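Local structure of alpha-L-rhamnosidase (Aspergillus terreus, 6GSZ) at residues Thr21-Phe29 with Asp61-Leu72; Trp785-Pro794 with Val836-Pro847. The protein probably hydrolyses terminal non-reducing alpha-L-rhamnose residues of alpha-L-rhamnosides, as a calcium-binding glycoside hydrolase. One frame throughout, in Å; residues are numbered along the deposited sequence. Where two conformers were deposited one is given.

Interaction 1: residues Thr21-Phe29 with Asp61-Leu72; sequences TQPRVSWRF and DSVLVPWPSSPL. With CA (calcium ion), chain I.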
loop_
_atom_site.group_PDB
_atom_site.type_symbol
_atom_site.label_atom_id
_atom_site.label_comp_id
_atom_site.label_asym_id
_atom_site.label_seq_id
_atom_site.Cartn_x
_atom_site.Cartn_y
_atom_site.Cartn_z
ATOM N N THR A 21 4.757 20.179 13.446
ATOM C CA THR A 21 5.412 21.493 13.581
ATOM C C THR A 21 6.910 21.321 13.869
ATOM O O THR A 21 7.670 22.298 13.690
ATOM C CB THR A 21 4.796 22.290 14.724
ATOM O OG1 THR A 21 4.954 21.577 15.947
ATOM C CG2 THR A 21 3.343 22.580 14.452
ATOM N N GLN A 22 7.326 20.106 14.264
ATOM C CA GLN A 22 8.755 19.789 14.519
ATOM C C GLN A 22 9.068 18.520 13.727
ATOM O O GLN A 22 9.410 17.476 14.301
ATOM C CB GLN A 22 9.027 19.640 16.020
ATOM C CG GLN A 22 8.730 20.898 16.821
ATOM C CD GLN A 22 8.884 20.694 18.304
ATOM O OE1 GLN A 22 9.961 20.831 18.844
ATOM N NE2 GLN A 22 7.833 20.277 18.945
ATOM N N PRO A 23 8.970 18.539 12.385
ATOM C CA PRO A 23 9.131 17.320 11.589
ATOM C C PRO A 23 10.572 16.820 11.661
ATOM O O PRO A 23 11.522 17.625 11.535
ATOM C CB PRO A 23 8.784 17.772 10.167
ATOM C CG PRO A 23 9.091 19.233 10.170
ATOM C CD PRO A 23 8.657 19.709 11.547
ATOM N N ARG A 24 10.730 15.496 11.788
ATOM C CA ARG A 24 12.060 14.893 11.747
ATOM C C ARG A 24 12.573 14.933 10.312
ATOM O O ARG A 24 11.790 14.951 9.356
ATOM C CB ARG A 24 11.990 13.469 12.322
ATOM C CG ARG A 24 11.627 13.453 13.811
ATOM C CD ARG A 24 11.356 12.061 14.306
ATOM N NE ARG A 24 10.185 11.496 13.676
ATOM C CZ ARG A 24 9.908 10.205 13.597
ATOM N NH1 ARG A 24 10.737 9.325 14.151
ATOM N NH2 ARG A 24 8.822 9.769 12.950
ATOM N N VAL A 25 13.911 14.896 10.184
ATOM C CA VAL A 25 14.603 15.088 8.933
ATOM C C VAL A 25 15.437 13.843 8.641
ATOM O O VAL A 25 16.097 13.305 9.525
ATOM C CB VAL A 25 15.483 16.359 8.962
ATOM C CG1 VAL A 25 16.036 16.663 7.584
ATOM C CG2 VAL A 25 14.710 17.543 9.546
ATOM N N SER A 26 15.485 13.456 7.380
ATOM C CA SER A 26 16.304 12.343 6.889
ATOM C C SER A 26 16.975 12.729 5.573
ATOM O O SER A 26 16.408 13.490 4.802
ATOM C CB SER A 26 15.485 11.093 6.647
ATOM O OG SER A 26 14.751 10.695 7.784
ATOM N N TRP A 27 18.164 12.197 5.322
ATOM C CA TRP A 27 18.780 12.385 4.031
ATOM C C TRP A 27 19.341 11.066 3.547
ATOM O O TRP A 27 20.024 10.368 4.300
ATOM C CB TRP A 27 19.844 13.491 4.074
ATOM C CG TRP A 27 20.785 13.422 5.245
ATOM C CD1 TRP A 27 22.065 12.929 5.287
ATOM C CD2 TRP A 27 20.548 14.022 6.518
ATOM N NE1 TRP A 27 22.579 13.140 6.530
ATOM C CE2 TRP A 27 21.701 13.812 7.307
ATOM C CE3 TRP A 27 19.456 14.720 7.069
ATOM C CZ2 TRP A 27 21.779 14.265 8.608
ATOM C CZ3 TRP A 27 19.534 15.175 8.362
ATOM C CH2 TRP A 27 20.694 14.946 9.129
ATOM N N ARG A 28 19.164 10.795 2.274
ATOM C CA ARG A 28 19.748 9.645 1.626
ATOM C C ARG A 28 21.016 10.067 0.868
ATOM O O ARG A 28 21.097 11.166 0.354
ATOM C CB ARG A 28 18.632 9.095 0.743
ATOM C CG ARG A 28 18.874 7.709 0.191
ATOM C CD ARG A 28 17.570 7.297 -0.463
ATOM N NE ARG A 28 16.709 6.564 0.458
ATOM C CZ ARG A 28 15.420 6.344 0.290
ATOM N NH1 ARG A 28 14.875 5.292 0.881
ATOM N NH2 ARG A 28 14.688 7.170 -0.440
ATOM N N PHE A 29 21.990 9.161 0.799
ATOM C CA PHE A 29 23.253 9.400 0.154
ATOM C C PHE A 29 23.315 8.724 -1.210
ATOM O O PHE A 29 22.669 7.674 -1.452
ATOM C CB PHE A 29 24.374 8.832 1.020
ATOM C CG PHE A 29 24.502 9.449 2.385
ATOM C CD1 PHE A 29 25.092 10.696 2.563
ATOM C CD2 PHE A 29 23.999 8.792 3.497
ATOM C CE1 PHE A 29 25.248 11.231 3.830
ATOM C CE2 PHE A 29 24.099 9.365 4.751
ATOM C CZ PHE A 29 24.750 10.565 4.923
ATOM N N ASP A 61 23.819 10.060 12.932
ATOM C CA ASP A 61 22.449 9.737 12.461
ATOM C C ASP A 61 22.073 10.573 11.232
ATOM O O ASP A 61 22.261 11.799 11.215
ATOM C CB ASP A 61 21.454 9.980 13.581
ATOM C CG ASP A 61 20.120 9.268 13.454
ATOM O OD1 ASP A 61 19.930 8.462 12.543
ATOM O OD2 ASP A 61 19.305 9.464 14.313
ATOM N N SER A 62 21.613 9.864 10.196
ATOM C CA SER A 62 21.115 10.519 8.977
ATOM C C SER A 62 19.630 10.226 8.721
ATOM O O SER A 62 19.108 10.625 7.669
ATOM C CB SER A 62 21.983 10.071 7.783
ATOM O OG SER A 62 22.048 8.655 7.691
ATOM N N VAL A 63 18.945 9.571 9.689
ATOM C CA VAL A 63 17.560 9.151 9.494
ATOM C C VAL A 63 16.724 9.582 10.691
ATOM O O VAL A 63 16.972 9.184 11.829
ATOM C CB VAL A 63 17.474 7.619 9.314
ATOM C CG1 VAL A 63 16.009 7.170 9.206
ATOM C CG2 VAL A 63 18.264 7.163 8.106
ATOM N N LEU A 64 15.682 10.361 10.379
ATOM C CA LEU A 64 14.688 10.790 11.391
ATOM C C LEU A 64 15.365 11.510 12.578
ATOM O O LEU A 64 15.018 11.271 13.763
ATOM C CB LEU A 64 13.828 9.598 11.813
ATOM C CG LEU A 64 12.982 8.992 10.677
ATOM C CD1 LEU A 64 12.443 7.619 11.088
ATOM C CD2 LEU A 64 11.820 9.881 10.233
ATOM N N VAL A 65 16.237 12.464 12.236
ATOM C CA VAL A 65 16.893 13.293 13.247
ATOM C C VAL A 65 15.950 14.426 13.632
ATOM O O VAL A 65 14.974 14.698 12.922
ATOM C CB VAL A 65 18.246 13.847 12.759
ATOM C CG1 VAL A 65 19.123 12.738 12.154
ATOM C CG2 VAL A 65 18.083 14.999 11.791
ATOM N N PRO A 66 16.152 15.098 14.780
ATOM C CA PRO A 66 15.231 16.137 15.200
ATOM C C PRO A 66 15.177 17.388 14.325
ATOM O O PRO A 66 16.136 17.759 13.667
ATOM C CB PRO A 66 15.720 16.520 16.600
ATOM C CG PRO A 66 16.552 15.338 17.045
ATOM C CD PRO A 66 17.208 14.849 15.764
ATOM N N TRP A 67 13.961 17.958 14.241
ATOM C CA TRP A 67 13.844 19.310 13.698
ATOM C C TRP A 67 14.714 20.245 14.538
ATOM O O TRP A 67 14.560 20.252 15.748
ATOM C CB TRP A 67 12.378 19.725 13.753
ATOM C CG TRP A 67 12.128 21.125 13.276
ATOM C CD1 TRP A 67 11.775 22.209 14.046
ATOM C CD2 TRP A 67 12.239 21.594 11.926
ATOM N NE1 TRP A 67 11.671 23.329 13.258
ATOM C CE2 TRP A 67 11.935 22.980 11.958
ATOM C CE3 TRP A 67 12.581 20.990 10.715
ATOM C CZ2 TRP A 67 11.989 23.756 10.807
ATOM C CZ3 TRP A 67 12.616 21.764 9.581
ATOM C CH2 TRP A 67 12.327 23.133 9.633
ATOM N N PRO A 68 15.634 20.999 13.935
ATOM C CA PRO A 68 16.589 21.778 14.739
ATOM C C PRO A 68 16.193 23.212 15.092
ATOM O O PRO A 68 16.849 23.878 15.849
ATOM C CB PRO A 68 17.818 21.830 13.812
ATOM C CG PRO A 68 17.192 21.880 12.422
ATOM C CD PRO A 68 16.005 20.932 12.511
ATOM N N SER A 69 15.103 23.698 14.502
ATOM C CA SER A 69 14.734 25.121 14.640
ATOM C C SER A 69 13.521 25.232 15.585
ATOM O O SER A 69 13.095 24.257 16.233
ATOM C CB SER A 69 14.516 25.707 13.244
ATOM O OG SER A 69 14.162 27.088 13.255
ATOM N N SER A 70 12.989 26.451 15.727
ATOM C CA SER A 70 11.759 26.623 16.475
ATOM C C SER A 70 10.614 25.958 15.695
ATOM O O SER A 70 10.698 25.761 14.483
ATOM C CB SER A 70 11.463 28.082 16.711
ATOM O OG SER A 70 11.493 28.757 15.481
ATOM N N PRO A 71 9.550 25.547 16.385
ATOM C CA PRO A 71 8.395 24.924 15.706
ATOM C C PRO A 71 7.812 25.783 14.583
ATOM O O PRO A 71 7.764 27.010 14.689
ATOM C CB PRO A 71 7.375 24.714 16.825
ATOM C CG PRO A 71 8.210 24.700 18.097
ATOM C CD PRO A 71 9.341 25.670 17.837
ATOM N N LEU A 72 7.472 25.130 13.486
ATOM C CA LEU A 72 6.783 25.798 12.384
ATOM C C LEU A 72 5.320 26.062 12.762
ATOM O O LEU A 72 4.673 25.275 13.416
ATOM C CB LEU A 72 6.867 24.929 11.128
ATOM C CG LEU A 72 8.276 24.694 10.594
ATOM C CD1 LEU A 72 8.299 23.519 9.646
ATOM C CD2 LEU A 72 8.804 25.944 9.915
HETATM CA CA CA I . 17.750 7.784 13.468
HETATM O O HOH W 1 11.774 16.782 15.789
HETATM O O HOH W 2 11.505 23.050 17.985
HETATM O O HOH W 3 13.135 9.383 15.670
HETATM O O HOH W 4 20.602 8.127 5.540
HETATM O O HOH W 5 16.273 9.038 14.955
HETATM O O HOH W 6 15.720 6.452 13.183
HETATM O O HOH W 7 18.586 5.794 12.422
HETATM O O HOH W 8 18.420 6.506 15.396
#

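Interaction 2: residues Trp785-Pro794 with Val836-Pro847; sequences WRRINIEVVP and VPPNTRATVVLP. With CA (calcium ion), chain M.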
loop_
_atom_site.group_PDB
_atom_site.type_symbol
_atom_site.label_atom_id
_atom_site.label_comp_id
_atom_site.label_asym_id
_atom_site.label_seq_id
_atom_site.Cartn_x
_atom_site.Cartn_y
_atom_site.Cartn_z
ATOM N N TRP A 785 17.803 -0.950 8.310
ATOM C CA TRP A 785 18.819 -1.248 7.293
ATOM C C TRP A 785 20.140 -0.484 7.476
ATOM O O TRP A 785 20.939 -0.502 6.543
ATOM C CB TRP A 785 18.282 -1.045 5.882
ATOM C CG TRP A 785 17.202 -1.993 5.448
ATOM C CD1 TRP A 785 15.853 -1.878 5.645
ATOM C CD2 TRP A 785 17.362 -3.135 4.601
ATOM N NE1 TRP A 785 15.195 -2.908 5.049
ATOM C CE2 TRP A 785 16.086 -3.686 4.371
ATOM C CE3 TRP A 785 18.461 -3.725 3.971
ATOM C CZ2 TRP A 785 15.879 -4.801 3.579
ATOM C CZ3 TRP A 785 18.267 -4.833 3.192
ATOM C CH2 TRP A 785 16.989 -5.347 2.974
ATOM N N ARG A 786 20.432 0.056 8.661
ATOM C CA ARG A 786 21.754 0.659 8.844
ATOM C C ARG A 786 22.834 -0.427 8.937
ATOM O O ARG A 786 24.041 -0.150 8.711
ATOM C CB ARG A 786 21.769 1.486 10.130
ATOM C CG ARG A 786 22.962 2.416 10.296
ATOM C CD ARG A 786 22.959 3.023 11.705
ATOM N NE ARG A 786 23.192 1.990 12.730
ATOM C CZ ARG A 786 24.361 1.672 13.283
ATOM N NH1 ARG A 786 25.442 2.392 12.992
ATOM N NH2 ARG A 786 24.402 0.604 14.065
ATOM N N ARG A 787 22.403 -1.654 9.265
ATOM C CA ARG A 787 23.256 -2.823 9.161
ATOM C C ARG A 787 22.511 -3.823 8.281
ATOM O O ARG A 787 21.261 -3.912 8.382
ATOM C CB ARG A 787 23.511 -3.474 10.531
ATOM C CG ARG A 787 24.261 -2.594 11.508
ATOM C CD ARG A 787 25.695 -2.559 11.000
ATOM N NE ARG A 787 26.619 -1.770 11.820
ATOM C CZ ARG A 787 26.913 -0.500 11.591
ATOM N NH1 ARG A 787 26.276 0.141 10.621
ATOM N NH2 ARG A 787 27.810 0.114 12.353
ATOM N N ILE A 788 23.201 -4.390 7.306
ATOM C CA ILE A 788 22.634 -5.185 6.255
ATOM C C ILE A 788 23.236 -6.590 6.283
ATOM O O ILE A 788 24.464 -6.726 6.421
ATOM C CB ILE A 788 22.870 -4.510 4.891
ATOM C CG1 ILE A 788 22.408 -3.054 4.955
ATOM C CG2 ILE A 788 22.209 -5.292 3.766
ATOM C CD1 ILE A 788 22.658 -2.257 3.701
ATOM N N ASN A 789 22.420 -7.630 6.115
ATOM C CA ASN A 789 22.953 -9.006 5.895
ATOM C C ASN A 789 22.880 -9.258 4.385
ATOM O O ASN A 789 21.861 -8.925 3.748
ATOM C CB ASN A 789 22.229 -10.021 6.801
ATOM C CG ASN A 789 22.903 -11.379 6.935
ATOM O OD1 ASN A 789 23.974 -11.506 7.562
ATOM N ND2 ASN A 789 22.259 -12.430 6.415
ATOM N N ILE A 790 23.971 -9.790 3.837
ATOM C CA ILE A 790 24.081 -10.112 2.437
ATOM C C ILE A 790 24.448 -11.585 2.329
ATOM O O ILE A 790 25.648 -11.941 2.477
ATOM C CB ILE A 790 25.063 -9.204 1.683
ATOM C CG1 ILE A 790 24.688 -7.742 1.914
ATOM C CG2 ILE A 790 25.052 -9.581 0.214
ATOM C CD1 ILE A 790 25.509 -6.739 1.159
ATOM N N GLU A 791 23.438 -12.434 2.178
ATOM C CA GLU A 791 23.578 -13.889 2.318
ATOM C C GLU A 791 22.813 -14.532 1.152
ATOM O O GLU A 791 21.723 -15.055 1.329
ATOM C CB GLU A 791 23.107 -14.332 3.722
ATOM C CG GLU A 791 23.269 -15.818 4.053
ATOM C CD GLU A 791 22.924 -16.208 5.494
ATOM O OE1 GLU A 791 22.627 -15.334 6.312
ATOM O OE2 GLU A 791 22.897 -17.391 5.831
ATOM N N VAL A 792 23.423 -14.465 -0.042
ATOM C CA VAL A 792 22.901 -15.086 -1.214
ATOM C C VAL A 792 23.000 -16.607 -1.101
ATOM O O VAL A 792 24.080 -17.128 -0.807
ATOM C CB VAL A 792 23.628 -14.622 -2.485
ATOM C CG1 VAL A 792 23.228 -15.492 -3.679
ATOM C CG2 VAL A 792 23.425 -13.139 -2.729
ATOM N N VAL A 793 21.911 -17.320 -1.364
ATOM C CA VAL A 793 21.899 -18.778 -1.412
ATOM C C VAL A 793 21.527 -19.212 -2.823
ATOM O O VAL A 793 20.345 -19.271 -3.158
ATOM C CB VAL A 793 20.971 -19.396 -0.351
ATOM C CG1 VAL A 793 21.087 -20.919 -0.340
ATOM C CG2 VAL A 793 21.256 -18.848 1.040
ATOM N N PRO A 794 22.509 -19.485 -3.708
ATOM C CA PRO A 794 22.200 -19.893 -5.070
ATOM C C PRO A 794 21.579 -21.294 -5.061
ATOM O O PRO A 794 21.788 -22.069 -4.143
ATOM C CB PRO A 794 23.542 -19.883 -5.827
ATOM C CG PRO A 794 24.603 -19.680 -4.793
ATOM C CD PRO A 794 23.951 -19.444 -3.446
ATOM N N VAL A 836 26.977 -1.435 -0.946
ATOM C CA VAL A 836 26.627 -1.107 0.444
ATOM C C VAL A 836 26.610 0.407 0.539
ATOM O O VAL A 836 27.592 1.056 0.203
ATOM C CB VAL A 836 27.609 -1.757 1.436
ATOM C CG1 VAL A 836 27.374 -1.354 2.893
ATOM C CG2 VAL A 836 27.569 -3.268 1.274
ATOM N N PRO A 837 25.484 1.034 0.948
ATOM C CA PRO A 837 25.424 2.482 0.905
ATOM C C PRO A 837 26.217 3.192 1.988
ATOM O O PRO A 837 26.505 2.627 3.071
ATOM C CB PRO A 837 23.909 2.782 1.006
ATOM C CG PRO A 837 23.339 1.568 1.722
ATOM C CD PRO A 837 24.226 0.400 1.361
ATOM N N PRO A 838 26.555 4.478 1.719
ATOM C CA PRO A 838 27.206 5.316 2.710
ATOM C C PRO A 838 26.459 5.233 4.048
ATOM O O PRO A 838 25.232 5.255 4.100
ATOM C CB PRO A 838 27.187 6.720 2.081
ATOM C CG PRO A 838 27.126 6.452 0.598
ATOM C CD PRO A 838 26.275 5.215 0.469
ATOM N N ASN A 839 27.219 5.260 5.138
ATOM C CA ASN A 839 26.724 5.320 6.517
ATOM C C ASN A 839 26.157 3.983 7.008
ATOM O O ASN A 839 25.533 3.955 8.086
ATOM C CB ASN A 839 25.715 6.461 6.715
ATOM C CG ASN A 839 25.870 7.114 8.074
ATOM O OD1 ASN A 839 26.956 7.026 8.690
ATOM N ND2 ASN A 839 24.839 7.788 8.566
ATOM N N THR A 840 26.341 2.902 6.229
ATOM C CA THR A 840 25.904 1.565 6.647
ATOM C C THR A 840 27.105 0.607 6.651
ATOM O O THR A 840 28.155 0.907 6.068
ATOM C CB THR A 840 24.783 1.022 5.753
ATOM O OG1 THR A 840 25.289 0.627 4.464
ATOM C CG2 THR A 840 23.652 2.020 5.603
ATOM N N ARG A 841 26.850 -0.578 7.210
ATOM C CA ARG A 841 27.798 -1.684 7.166
ATOM C C ARG A 841 27.015 -2.956 6.870
ATOM O O ARG A 841 25.780 -3.005 7.094
ATOM C CB ARG A 841 28.631 -1.853 8.437
ATOM C CG ARG A 841 29.521 -0.665 8.764
ATOM C CD ARG A 841 30.479 -0.912 9.888
ATOM N NE ARG A 841 31.415 -2.015 9.629
ATOM C CZ ARG A 841 32.523 -1.914 8.874
ATOM N NH1 ARG A 841 32.877 -0.763 8.318
ATOM N NH2 ARG A 841 33.321 -2.959 8.730
ATOM N N ALA A 842 27.689 -3.952 6.314
ATOM C CA ALA A 842 27.053 -5.200 5.993
ATOM C C ALA A 842 27.908 -6.381 6.475
ATOM O O ALA A 842 29.125 -6.269 6.672
ATOM C CB ALA A 842 26.818 -5.290 4.508
ATOM N N THR A 843 27.239 -7.514 6.653
ATOM C CA THR A 843 27.879 -8.795 6.816
ATOM C C THR A 843 27.587 -9.618 5.561
ATOM O O THR A 843 26.417 -9.891 5.266
ATOM C CB THR A 843 27.399 -9.543 8.066
ATOM O OG1 THR A 843 27.702 -8.727 9.187
ATOM C CG2 THR A 843 28.091 -10.878 8.251
ATOM N N VAL A 844 28.645 -9.919 4.806
ATOM C CA VAL A 844 28.542 -10.728 3.633
ATOM C C VAL A 844 28.838 -12.168 4.042
ATOM O O VAL A 844 29.913 -12.453 4.588
ATOM C CB VAL A 844 29.492 -10.231 2.534
ATOM C CG1 VAL A 844 29.419 -11.112 1.297
ATOM C CG2 VAL A 844 29.258 -8.762 2.209
ATOM N N VAL A 845 27.897 -13.071 3.816
ATOM C CA VAL A 845 28.059 -14.496 4.097
ATOM C C VAL A 845 28.151 -15.213 2.749
ATOM O O VAL A 845 27.146 -15.307 2.027
ATOM C CB VAL A 845 26.867 -15.024 4.924
ATOM C CG1 VAL A 845 27.026 -16.503 5.239
ATOM C CG2 VAL A 845 26.656 -14.201 6.186
ATOM N N LEU A 846 29.357 -15.669 2.395
ATOM C CA LEU A 846 29.531 -16.279 1.086
ATOM C C LEU A 846 28.995 -17.698 1.137
ATOM O O LEU A 846 29.013 -18.327 2.207
ATOM C CB LEU A 846 30.997 -16.182 0.666
ATOM C CG LEU A 846 31.482 -14.735 0.511
ATOM C CD1 LEU A 846 32.980 -14.690 0.357
ATOM C CD2 LEU A 846 30.847 -14.057 -0.686
ATOM N N PRO A 847 28.474 -18.202 0.002
ATOM C CA PRO A 847 27.803 -19.487 -0.035
ATOM C C PRO A 847 28.717 -20.681 0.176
ATOM O O PRO A 847 29.932 -20.588 -0.048
ATOM C CB PRO A 847 27.133 -19.570 -1.416
ATOM C CG PRO A 847 27.748 -18.477 -2.232
ATOM C CD PRO A 847 28.383 -17.489 -1.274
HETATM CA CA CA M . 21.768 -16.867 7.915
HETATM O O HOH W 9 25.716 4.496 10.752
HETATM O O HOH W 10 27.571 2.443 9.888
HETATM O O HOH W 11 25.365 -6.360 9.545
HETATM O O HOH W 12 26.237 -13.418 0.001
HETATM O O HOH W 13 25.363 -17.374 1.579
HETATM O O HOH W 14 19.971 -14.864 7.940
HETATM O O HOH W 15 22.229 -14.457 8.861
HETATM O O HOH W 16 24.183 -16.228 8.810
HETATM O O HOH W 17 23.190 -18.714 8.078
HETATM O O HOH W 18 20.910 -19.025 8.311
#

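Interaction 1: residues Thr21-Phe29 with Asp61-Leu72
Val25 and Val65 form an antiparallel hydrogen-bonded pair, and because Leu64 and Val65 both face Val25 the loop makes a G1 beta bulge here, in the N-terminal immunoglobulin-like domain. The two valines bond each other's backbones both ways, Val25 N to Val65 O at 2.9 Å and Val65 N to Val25 O at 2.8 Å. Leu64 N lies close to Val25 O too, but at a poor angle; its bond goes instead to Ser26 OG, 2.8 Å away. With OG swung away from its own carbonyl carbon to lie beside the backbone N (chi1 -55°), the hydroxyl can receive Leu64 N. One residue on, Trp27 N donates to Ser62 O, and Ser62 CB packs over the face of the five-membered ring of Trp27, whose NE1 is satisfied by Gln38. Ser62 OG donates to a water that in turn donates to Trp27 O, and also meets Asn839 ND2 of the C-terminal domain.

Over the Arg24 guanidinium lies Leu64 CD2, 3.9 Å from CZ, while the charge is met by Asp544 and Glu10; a further water links NH1 to Leu64 O. At the far end Thr21 O takes Leu72 N on a lone pair in the carbonyl plane, at 2.8 Å. Trp67 is wedged between Pro23 CD and Leu72 CD1 on one face and Pro68 CD and Ser69 N on the other, and its NE1 reaches Ser70 O almost in the ring plane. Pro23 O, buried against Trp67 CB, has no polar partner in the model. Beside the bulge, calcium is held by both carboxylate oxygens of Asp61, by Val63 O and by four waters. Asp61 also closes an Asx turn, its OD1 accepting from Val63 N, 3.2 Å away and well above the carboxylate plane.

Interaction 2: residues Trp785-Pro794 with Val836-Pro847
Arg786 O is gripped by two donors from opposite faces of its carbonyl plane: Arg841 N across the contact at 3.2 Å, and Arg787 NH1 at 3.0 Å. This opens a parallel ladder between strands 787-790 and 841-845 in the C-terminal domain, at the middle of a four-stranded mixed sheet. Ile788 and Ile790 each donate to one residue of the second strand and accept from the one two further on; Ile790 N to Thr843 O, 2.8 Å, is the shortest of these bonds.

On one face of the sheet Ile788 CB and Ile790 CD1 both meet Ala842 CB, and Ile788 CD1 reaches Pro837 CD tip to tip. The other face is polar. Bent at chi2 (-73°), Arg787 brings its guanidinium alongside Arg841, whose CB lies 3.6 Å above the plane, with Arg786 NH2 over the opposite face. Arg786 pairs with Glu782 and Arg841 with Asp855, which would offset the gathered positive charge.

Near the ladder's end a water bridges Ile790 O, Val792 N and Val845 O. Glu791 lies beside Val845 and grips calcium with both oxygens, five waters completing the shell. In the conformer given here, Asn789 ND2 donates to the anti lone pair of Glu791 OE1 at 2.9 Å, with OE1 close to the plane of the Asn789 amide: a second-shell bond that, in this conformer, could steady the carboxylate on the metal.

How the interactions relate
Along the chain the two contacts follow one another, residues 21-72 coming well before 785-847, and their centres lie 27 Å apart, in different sheets and different family domains. Strand 25-30 pairs with strand 3-9 in the N-terminal immunoglobulin-like domain, whereas strands 787-790 and 841-845 are the central pair of a C-terminal sheet. The two contacts nevertheless touch at one end: Asn839 ND2 is probably hydrogen-bonded to Ser62 OG (3.1 Å), and Phe29 packs on Pro838 and Asn839. Asn839 also bonds Gln38 and Ser60. The turn leading into strand 841-845 therefore brings the C-terminal domain against the N-terminal one, with a calcium site in each contact.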